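Aryl acylamidase (bacterium CSBL00001, PDB 4YJ6) probably hydrolyses the amide bond of aryl acylamides. Local coordinates at residues Y198-R206 with R464-S474. Sequence-based numbering, arbitrary orientation.
Sequences YGFQPSIGR and RQADLDVIAAS
Packing of a helix against the face of a mixed beta-sheet, locked at one end by a buried carboxylate, is exemplified where Tyr198, Phe200, Ser203 and Arg206 meet Asp467, Ile471 and Ser474 in the amidase signature fold. Strand 198-201 runs nearly antiparallel to helix 467-474, their axes 10.3 Å apart, and the loop after the strand passes alongside the start of the helix. There Asp467 is gripped by four bonds. Its OD2 accepts a hydrogen bond from the backbone N of Ser203 at 3.0 Å, almost straight at 170°, on the syn side though tilted from the carboxylate plane. OD1 takes three donors, all well out of that plane: Ser203 OG from one face at 2.6 Å, NE and NH2 of Arg206 from the other, a side-on salt bridge with both nitrogens on one oxygen. Two chain bends fold the arginine back alongside the carboxylate, whose plane stands 74° from that of the guanidinium. NH2 also reaches a water that bridges to Gln465 OE1. An asparagine in place of Asp467 would probably leave the buried Arg206 without its countercharge and weaken the hold on the loop. Farther along, the Phe200 ring presents CE1 to Ile471 CD1 at 3.5 Å and to Val470 CG1, while Asp467 OD2 lies at its edge. Tyr198, with CG anti to the backbone N, extends to the helix and donates from OH to Ser474 OG at 2.8 Å; that hydroxyl bonds Val470 O, which Ser474 N reaches from the opposite face. Arg464 lays one guanidinium face over Ile204 CG2, its NH1 held by Ser439 O and Tyr221 OH. Strand 198-201 lies between strands 223-228 and 443-451, and helix 231-241 closes in on Tyr198, Phe200 and Ser474.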
loop_
_atom_site.group_PDB
_atom_site.type_symbol
_atom_site.label_atom_id
_atom_site.label_comp_id
_atom_site.label_asym_id
_atom_site.label_seq_id
_atom_site.Cartn_x
_atom_site.Cartn_y
_atom_site.Cartn_z
ATOM N N TYR A 198 8.547 3.743 -2.069
ATOM C CA TYR A 198 8.832 2.591 -1.218
ATOM C C TYR A 198 7.575 2.220 -0.452
ATOM O O TYR A 198 7.009 3.051 0.269
ATOM C CB TYR A 198 9.951 2.979 -0.278
ATOM C CG TYR A 198 10.366 1.868 0.680
ATOM C CD1 TYR A 198 11.057 0.741 0.213
ATOM C CD2 TYR A 198 10.076 1.948 2.039
ATOM C CE1 TYR A 198 11.461 -0.254 1.083
ATOM C CE2 TYR A 198 10.458 0.948 2.918
ATOM C CZ TYR A 198 11.143 -0.150 2.437
ATOM O OH TYR A 198 11.522 -1.125 3.301
ATOM N N GLY A 199 7.122 0.978 -0.599
ATOM C CA GLY A 199 5.881 0.564 0.038
ATOM C C GLY A 199 6.194 -0.540 1.019
ATOM O O GLY A 199 6.669 -1.600 0.596
ATOM N N PHE A 200 5.895 -0.329 2.308
ATOM C CA PHE A 200 6.259 -1.306 3.343
ATOM C C PHE A 200 5.024 -2.050 3.865
ATOM O O PHE A 200 4.150 -1.418 4.490
ATOM C CB PHE A 200 6.975 -0.640 4.544
ATOM C CG PHE A 200 7.608 -1.654 5.459
ATOM C CD1 PHE A 200 8.905 -2.091 5.217
ATOM C CD2 PHE A 200 6.905 -2.205 6.510
ATOM C CE1 PHE A 200 9.505 -3.055 6.023
ATOM C CE2 PHE A 200 7.488 -3.168 7.331
ATOM C CZ PHE A 200 8.787 -3.607 7.069
ATOM N N GLN A 201 4.964 -3.365 3.619
ATOM C CA GLN A 201 3.859 -4.230 4.071
ATOM C C GLN A 201 4.360 -5.048 5.275
ATOM O O GLN A 201 5.171 -5.973 5.118
ATOM C CB GLN A 201 3.377 -5.147 2.917
ATOM C CG GLN A 201 2.355 -6.246 3.367
ATOM C CD GLN A 201 3.008 -7.607 3.354
ATOM O OE1 GLN A 201 3.522 -8.034 2.311
ATOM N NE2 GLN A 201 3.031 -8.287 4.497
ATOM N N PRO A 202 3.888 -4.710 6.474
ATOM C CA PRO A 202 4.454 -5.344 7.675
ATOM C C PRO A 202 4.028 -6.792 7.856
ATOM O O PRO A 202 3.047 -7.250 7.244
ATOM C CB PRO A 202 3.858 -4.501 8.857
ATOM C CG PRO A 202 3.088 -3.399 8.241
ATOM C CD PRO A 202 2.813 -3.753 6.789
ATOM N N SER A 203 4.734 -7.506 8.739
ATOM C CA SER A 203 4.335 -8.857 9.120
ATOM C C SER A 203 2.909 -8.852 9.625
ATOM O O SER A 203 2.512 -7.899 10.295
ATOM C CB SER A 203 5.227 -9.334 10.290
ATOM O OG SER A 203 6.577 -9.450 9.860
ATOM N N ILE A 204 2.169 -9.952 9.440
ATOM C CA ILE A 204 0.847 -9.999 10.060
ATOM C C ILE A 204 1.002 -9.832 11.598
ATOM O O ILE A 204 1.878 -10.423 12.244
ATOM C CB ILE A 204 0.047 -11.291 9.636
ATOM C CG1 ILE A 204 -1.372 -11.270 10.250
ATOM C CG2 ILE A 204 0.792 -12.583 10.099
ATOM C CD1 ILE A 204 -2.311 -10.088 9.706
ATOM N N GLY A 205 0.114 -9.015 12.177
ATOM C CA GLY A 205 0.154 -8.734 13.616
ATOM C C GLY A 205 1.077 -7.615 14.038
ATOM O O GLY A 205 1.049 -7.225 15.205
ATOM N N ARG A 206 1.922 -7.124 13.140
ATOM C CA ARG A 206 2.877 -6.067 13.475
ATOM C C ARG A 206 2.176 -4.719 13.662
ATOM O O ARG A 206 2.436 -4.014 14.629
ATOM C CB ARG A 206 3.943 -5.967 12.351
ATOM C CG ARG A 206 5.045 -4.929 12.625
ATOM C CD ARG A 206 5.905 -5.344 13.831
ATOM N NE ARG A 206 6.684 -6.525 13.486
ATOM C CZ ARG A 206 7.086 -7.459 14.355
ATOM N NH1 ARG A 206 6.773 -7.406 15.640
ATOM N NH2 ARG A 206 7.839 -8.473 13.913
ATOM N N ARG A 464 8.801 -14.798 8.407
ATOM C CA ARG A 464 7.767 -14.296 9.330
ATOM C C ARG A 464 8.389 -13.469 10.440
ATOM O O ARG A 464 9.357 -13.875 11.069
ATOM C CB ARG A 464 6.942 -15.477 9.908
ATOM C CG ARG A 464 6.044 -16.183 8.846
ATOM C CD ARG A 464 4.712 -15.420 8.509
ATOM N NE ARG A 464 3.871 -15.343 9.680
ATOM C CZ ARG A 464 2.610 -15.747 9.808
ATOM N NH1 ARG A 464 1.826 -16.220 8.812
ATOM N NH2 ARG A 464 2.089 -15.586 10.981
ATOM N N GLN A 465 7.801 -12.286 10.682
ATOM C CA GLN A 465 8.221 -11.358 11.751
ATOM C C GLN A 465 9.608 -10.742 11.568
ATOM O O GLN A 465 10.116 -10.078 12.482
ATOM C CB GLN A 465 8.029 -11.975 13.149
ATOM C CG GLN A 465 6.537 -11.884 13.562
ATOM C CD GLN A 465 6.214 -12.834 14.691
ATOM O OE1 GLN A 465 6.435 -12.531 15.857
ATOM N NE2 GLN A 465 5.728 -14.010 14.349
ATOM N N ALA A 466 10.196 -10.907 10.378
ATOM C CA ALA A 466 11.513 -10.331 10.130
ATOM C C ALA A 466 11.416 -8.965 9.445
ATOM O O ALA A 466 12.124 -8.664 8.475
ATOM C CB ALA A 466 12.401 -11.319 9.301
ATOM N N ASP A 467 10.552 -8.106 9.970
ATOM C CA ASP A 467 10.416 -6.760 9.431
ATOM C C ASP A 467 11.744 -6.015 9.393
ATOM O O ASP A 467 12.020 -5.286 8.435
ATOM C CB ASP A 467 9.465 -5.938 10.304
ATOM C CG ASP A 467 8.081 -6.555 10.415
ATOM O OD1 ASP A 467 7.990 -7.623 11.048
ATOM O OD2 ASP A 467 7.131 -5.992 9.826
ATOM N N LEU A 468 12.569 -6.175 10.424
ATOM C CA LEU A 468 13.813 -5.382 10.447
ATOM C C LEU A 468 14.770 -5.878 9.338
ATOM O O LEU A 468 15.507 -5.089 8.777
ATOM C CB LEU A 468 14.518 -5.491 11.814
ATOM C CG LEU A 468 13.729 -4.872 12.981
ATOM C CD1 LEU A 468 14.568 -4.732 14.261
ATOM C CD2 LEU A 468 13.204 -3.564 12.594
ATOM N N ASP A 469 14.731 -7.167 8.997
ATOM C CA ASP A 469 15.585 -7.673 7.902
ATOM C C ASP A 469 15.162 -7.002 6.592
ATOM O O ASP A 469 15.991 -6.707 5.723
ATOM C CB ASP A 469 15.422 -9.193 7.722
ATOM C CG ASP A 469 16.171 -10.023 8.766
ATOM O OD1 ASP A 469 17.016 -9.467 9.506
ATOM O OD2 ASP A 469 15.923 -11.261 8.817
ATOM N N VAL A 470 13.860 -6.809 6.419
ATOM C CA VAL A 470 13.342 -6.161 5.202
ATOM C C VAL A 470 13.818 -4.707 5.176
ATOM O O VAL A 470 14.272 -4.227 4.137
ATOM C CB VAL A 470 11.819 -6.225 5.111
ATOM C CG1 VAL A 470 11.297 -5.465 3.860
ATOM C CG2 VAL A 470 11.361 -7.694 5.055
ATOM N N ILE A 471 13.705 -4.009 6.301
ATOM C CA ILE A 471 14.197 -2.627 6.381
ATOM C C ILE A 471 15.712 -2.617 6.054
ATOM O O ILE A 471 16.170 -1.793 5.284
ATOM C CB ILE A 471 13.980 -2.016 7.776
ATOM C CG1 ILE A 471 12.478 -1.791 8.061
ATOM C CG2 ILE A 471 14.735 -0.709 7.917
ATOM C CD1 ILE A 471 11.823 -0.682 7.205
ATOM N N ALA A 472 16.477 -3.521 6.659
ATOM C CA ALA A 472 17.946 -3.500 6.483
ATOM C C ALA A 472 18.300 -3.679 5.000
ATOM O O ALA A 472 19.124 -2.926 4.421
ATOM C CB ALA A 472 18.594 -4.593 7.299
ATOM N N ALA A 473 17.696 -4.672 4.367
ATOM C CA ALA A 473 17.980 -4.902 2.940
ATOM C C ALA A 473 17.519 -3.718 2.065
ATOM O O ALA A 473 18.176 -3.361 1.066
ATOM C CB ALA A 473 17.294 -6.190 2.492
ATOM N N SER A 474 16.362 -3.143 2.403
ATOM C CA SER A 474 15.823 -2.033 1.644
ATOM C C SER A 474 16.774 -0.846 1.726
ATOM O O SER A 474 17.028 -0.191 0.717
ATOM C CB SER A 474 14.438 -1.613 2.212
ATOM O OG SER A 474 13.499 -2.673 2.067
HETATM O O HOH W 1 7.841 -10.131 16.308
#